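Side-chain contacts in immunomodulatory active chitinase (Trichuris suis, PDB 6G9C), which probably hydrolyses chitin as a family 18 glycosidase of a parasitic whipworm, and displays immunomodulatory properties in inflammatory lung disease: residues K197-G202 with S259-P264; V215-Y220 with E252-Y257. All blocks are in the same frame, centred on the assembly; numbering follows the deposited sequence.

Contact 1: residues K197-G202 with S259-P264; sequences KTVDAG and SDKGMP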
# COMPACT_ATOMS: atom_id res chain seq x y z
N LYS A 197 -33.12 15.96 18.97
CA LYS A 197 -33.73 17.06 18.24
C LYS A 197 -32.98 17.34 16.95
O LYS A 197 -33.59 17.62 15.91
CB LYS A 197 -33.76 18.32 19.10
CG LYS A 197 -34.37 18.13 20.47
CD LYS A 197 -35.87 18.39 20.46
CE LYS A 197 -36.32 19.12 21.72
NZ LYS A 197 -36.01 18.37 22.97
N THR A 198 -31.65 17.29 17.00
CA THR A 198 -30.83 17.48 15.81
C THR A 198 -31.05 16.34 14.81
O THR A 198 -31.14 16.58 13.60
CB THR A 198 -29.36 17.58 16.20
OG1 THR A 198 -29.20 18.67 17.11
CG2 THR A 198 -28.48 17.82 14.98
N VAL A 199 -31.14 15.10 15.32
CA VAL A 199 -31.41 13.96 14.45
C VAL A 199 -32.75 14.14 13.74
O VAL A 199 -32.87 13.94 12.53
CB VAL A 199 -31.39 12.65 15.26
CG1 VAL A 199 -31.80 11.47 14.40
CG2 VAL A 199 -30.03 12.42 15.88
N ASP A 200 -33.77 14.55 14.50
CA ASP A 200 -35.10 14.78 13.93
C ASP A 200 -35.05 15.81 12.81
O ASP A 200 -35.68 15.63 11.76
CB ASP A 200 -36.05 15.25 15.03
CG ASP A 200 -36.80 14.12 15.67
OD1 ASP A 200 -36.46 12.95 15.39
OD2 ASP A 200 -37.74 14.39 16.45
N ALA A 201 -34.32 16.90 13.02
CA ALA A 201 -34.37 18.02 12.09
C ALA A 201 -33.59 17.74 10.81
O ALA A 201 -34.02 18.14 9.72
CB ALA A 201 -33.84 19.28 12.77
N GLY A 202 -32.46 17.04 10.92
CA GLY A 202 -31.48 17.04 9.85
C GLY A 202 -31.30 15.76 9.06
O GLY A 202 -30.74 15.79 7.95
N SER A 259 -31.73 3.89 16.53
CA SER A 259 -32.41 2.63 16.25
C SER A 259 -33.91 2.85 16.08
O SER A 259 -34.51 2.39 15.10
CB SER A 259 -32.14 1.63 17.38
OG SER A 259 -32.74 0.37 17.11
N ASP A 260 -34.54 3.57 17.03
CA ASP A 260 -35.98 3.78 16.96
C ASP A 260 -36.37 4.53 15.69
O ASP A 260 -37.49 4.37 15.19
CB ASP A 260 -36.48 4.54 18.19
CG ASP A 260 -36.52 3.69 19.44
OD1 ASP A 260 -36.57 2.44 19.34
OD2 ASP A 260 -36.50 4.27 20.55
N LYS A 261 -35.46 5.34 15.15
CA LYS A 261 -35.73 6.13 13.95
C LYS A 261 -35.52 5.34 12.67
O LYS A 261 -35.86 5.84 11.59
CB LYS A 261 -34.85 7.38 13.94
CG LYS A 261 -35.21 8.36 15.04
CD LYS A 261 -36.33 9.27 14.61
CE LYS A 261 -35.88 10.22 13.51
NZ LYS A 261 -36.98 11.18 13.17
N GLY A 262 -34.95 4.14 12.74
CA GLY A 262 -34.90 3.28 11.58
C GLY A 262 -33.52 2.89 11.10
O GLY A 262 -33.39 2.29 10.03
N MET A 263 -32.48 3.19 11.88
CA MET A 263 -31.13 2.78 11.53
C MET A 263 -30.84 1.42 12.15
O MET A 263 -30.87 1.30 13.39
CB MET A 263 -30.11 3.80 12.00
CG MET A 263 -28.65 3.47 11.62
SD MET A 263 -28.35 3.52 9.84
CE MET A 263 -28.51 5.28 9.52
N PRO A 264 -30.58 0.38 11.36
CA PRO A 264 -30.29 -0.94 11.93
C PRO A 264 -29.11 -0.89 12.90
O PRO A 264 -28.12 -0.19 12.67
CB PRO A 264 -30.00 -1.81 10.70
CG PRO A 264 -30.72 -1.11 9.56
CD PRO A 264 -30.63 0.36 9.88
O HOH W 1 -35.85 13.01 10.97
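Lys261 reaches across to Asp200 and bridges two helices whose backbones stay well apart: even the closest pair of CA atoms, those of Asp200 and Lys261, is 8.7 Å apart. The lysine chain gets there by folding. CG lies anti to the carbonyl carbon (chi1 -67°), and further bends at chi2 and chi3 bring the ammonium round to the carboxylate, the two side chains crossing at about a right angle. The tight point of the joint is here: Lys261 NZ donates to Asp200 OD1 over 2.9 Å in a salt bridge. It comes from above the carboxylate plane, 45° out of it. The neighbouring methylene is close behind, with Lys261 CE 3.4 Å from Asp200 OD1. Tyr257 also directs its OH at OD1, but the modelled separation is too short to be trusted in detail. These helices, 196-202 and 251-261, belong to the alpha/beta (TIM) barrel of a family 18 glycosidase. Gly262 is the first residue to leave helical angles, with a positive phi (120°), and closes a Schellman motif that turns the chain away from the helix axis. Val199 forms the dry, buried side. Its isopropyl group packs mainly against Tyr257 and Trp258, from the same helix as Lys261, and meets the lysine itself only marginally, Val199 CG1 lying 4.4 Å from Lys261 CE. Lys261 in turn touches Val205 of helix 205-211. The polar side is looser: Asp200 and Lys261 both remain partly exposed, and a water fills in between them. It accepts from Lys261 NZ at 3.1 Å and donates to Asp200 O at 2.7 Å, although it has more acceptors within range than protons to give.

Contact 2: residues V215-Y220 with E252-Y257; sequences VNLMCY and EQSSKY. With EDO (1,2-ethanediol), chain E.
Leu217 lays its CD2 methyl against the backbone of helix 251-261, with CD2 3.6 Å from Ser255 CA and 3.7 Å from Ser255 CB. The same methyl passes 3.8 Å from Ser254 OG. Leucine CG is anti to the backbone N (chi1 179°), which carries CD2 to the helix, and the helix meets it with Ser254 and Ser255, whose small side chains let the methyl approach the Ser255 CA. Two residues on, Cys219 adds a second touch, its CB 3.5 Å from Ser254 OG. All four residues are buried, and what joins them is van der Waals packing. The serine hydroxyls are turned back to carbonyls about one turn earlier, around the start of the helix: Ser254 OG bonds to Asn250 O, while Ser255 OG has the carbonyls of Val251 and Glu252 to choose between. That lets two polar side chains sit comfortably against hydrocarbon. Ser255 also touches Tyr362 and Trp356. Met218 points the other way from the helix. Two successive inverse gamma turns, centred on Met218 and Cys219, bend the chain here, and they leave Met218 C about 4.1 Å above the middle of the Tyr220 ring. At the edge of that ring Tyr220 OH shares a 2.8 Å hydrogen bond with O2 of a 1,2-ethanediol, in which either hydroxyl may be the donor. Met218 CE rests 3.6 Å from ethanediol O1. The diol, probably from the crystallisation liquor, also bonds to Glu153, the last acid of the DxxDxDxE sequence of family 18. Leu217 thus faces the helix layer, while Met218 and Tyr220 border the diol at the C-terminal end of a TIM-barrel strand, consistent with the substrate cleft of a family 18 chitinase.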
# COMPACT_ATOMS: atom_id res chain seq x y z
N VAL A 215 -22.84 4.56 10.51
CA VAL A 215 -22.74 5.90 11.07
C VAL A 215 -21.95 5.86 12.37
O VAL A 215 -22.15 4.97 13.21
CB VAL A 215 -24.11 6.58 11.28
CG1 VAL A 215 -24.77 6.84 9.92
CG2 VAL A 215 -25.02 5.75 12.21
N ASN A 216 -21.04 6.81 12.52
CA ASN A 216 -20.25 7.00 13.74
C ASN A 216 -21.06 7.93 14.65
O ASN A 216 -21.09 9.15 14.44
CB ASN A 216 -18.88 7.58 13.39
CG ASN A 216 -17.94 6.54 12.79
OD1 ASN A 216 -18.16 5.34 12.94
ND2 ASN A 216 -16.89 7.00 12.11
N LEU A 217 -21.76 7.35 15.62
CA LEU A 217 -22.58 8.13 16.54
C LEU A 217 -21.71 8.95 17.48
O LEU A 217 -20.90 8.39 18.24
CB LEU A 217 -23.49 7.19 17.34
CG LEU A 217 -24.38 7.90 18.36
CD1 LEU A 217 -25.42 8.81 17.67
CD2 LEU A 217 -25.06 6.88 19.24
N MET A 218 -21.87 10.27 17.45
CA MET A 218 -21.06 11.17 18.26
C MET A 218 -21.71 11.38 19.63
O MET A 218 -22.09 12.48 20.01
CB MET A 218 -20.88 12.50 17.54
CG MET A 218 -20.03 12.38 16.27
SD MET A 218 -20.04 13.91 15.29
CE MET A 218 -19.09 14.99 16.35
N CYS A 219 -21.79 10.28 20.39
CA CYS A 219 -22.43 10.30 21.70
C CYS A 219 -21.40 10.72 22.74
O CYS A 219 -20.95 9.96 23.59
CB CYS A 219 -23.06 8.94 22.01
SG CYS A 219 -21.99 7.54 21.58
N TYR A 220 -21.01 11.98 22.62
CA TYR A 220 -20.11 12.66 23.55
C TYR A 220 -20.31 14.16 23.34
O TYR A 220 -21.12 14.58 22.51
CB TYR A 220 -18.65 12.23 23.37
CG TYR A 220 -18.18 12.05 21.93
CD1 TYR A 220 -18.02 13.15 21.09
CD2 TYR A 220 -17.88 10.79 21.43
CE1 TYR A 220 -17.58 13.00 19.76
CE2 TYR A 220 -17.45 10.62 20.12
CZ TYR A 220 -17.30 11.72 19.29
OH TYR A 220 -16.85 11.54 18.00
N GLU A 252 -26.73 5.35 25.97
CA GLU A 252 -27.81 4.37 25.88
C GLU A 252 -28.99 4.91 25.10
O GLU A 252 -29.52 4.23 24.21
CB GLU A 252 -28.25 3.95 27.28
CG GLU A 252 -29.35 2.88 27.27
CD GLU A 252 -30.01 2.71 28.62
OE1 GLU A 252 -30.63 3.67 29.12
OE2 GLU A 252 -29.91 1.60 29.19
N GLN A 253 -29.43 6.13 25.41
CA GLN A 253 -30.66 6.65 24.82
C GLN A 253 -30.44 7.24 23.43
O GLN A 253 -31.30 7.08 22.55
CB GLN A 253 -31.29 7.70 25.75
CG GLN A 253 -31.80 7.12 27.06
CD GLN A 253 -32.92 6.12 26.84
OE1 GLN A 253 -33.83 6.37 26.06
NE2 GLN A 253 -32.85 4.98 27.52
N SER A 254 -29.31 7.92 23.22
CA SER A 254 -29.03 8.50 21.91
C SER A 254 -28.87 7.41 20.85
O SER A 254 -29.38 7.55 19.73
CB SER A 254 -27.79 9.39 21.98
OG SER A 254 -26.59 8.63 22.21
N SER A 255 -28.18 6.31 21.19
CA SER A 255 -28.09 5.19 20.26
C SER A 255 -29.45 4.52 20.06
O SER A 255 -29.83 4.20 18.93
CB SER A 255 -27.05 4.18 20.77
OG SER A 255 -27.49 3.57 21.97
N LYS A 256 -30.20 4.32 21.15
CA LYS A 256 -31.54 3.76 21.02
C LYS A 256 -32.42 4.64 20.14
O LYS A 256 -33.28 4.12 19.43
CB LYS A 256 -32.17 3.59 22.41
CG LYS A 256 -33.61 3.09 22.38
CD LYS A 256 -34.14 2.88 23.80
CE LYS A 256 -35.40 2.03 23.81
NZ LYS A 256 -36.53 2.69 23.10
N TYR A 257 -32.21 5.96 20.18
CA TYR A 257 -33.03 6.84 19.35
C TYR A 257 -32.76 6.61 17.87
O TYR A 257 -33.70 6.53 17.07
CB TYR A 257 -32.80 8.30 19.73
CG TYR A 257 -33.84 9.21 19.09
CD1 TYR A 257 -35.14 9.25 19.56
CD2 TYR A 257 -33.52 10.00 17.98
CE1 TYR A 257 -36.10 10.06 18.97
CE2 TYR A 257 -34.47 10.82 17.39
CZ TYR A 257 -35.76 10.84 17.89
OH TYR A 257 -36.70 11.64 17.31
C1 EDO E . -15.43 14.64 14.09
O1 EDO E . -15.85 15.78 14.89
C2 EDO E . -16.09 13.33 14.54
O2 EDO E . -15.89 13.14 15.97

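How the contacts relate
Helix 251-261 serves both contacts, whose centres lie about 10 Å apart on the same side of the chain's centre. Contact 2 is nested along the chain inside the loop that contact 1 closes: helix 196-202, then strand 214-218, then residues 252-257 within helix 251-261, and last 259-264, which runs from the end of that helix into the following turn. Contact 2 lies nearer the middle of the molecule, contact 1 further out. Tyr257, from the contact 2 segment, reaches into contact 1, and Met263 CE packs at 4.1 Å on Val215 CG1. Helix 251-261 is thus held by strand 214-218 and, at its C-terminal end, by helix 196-202.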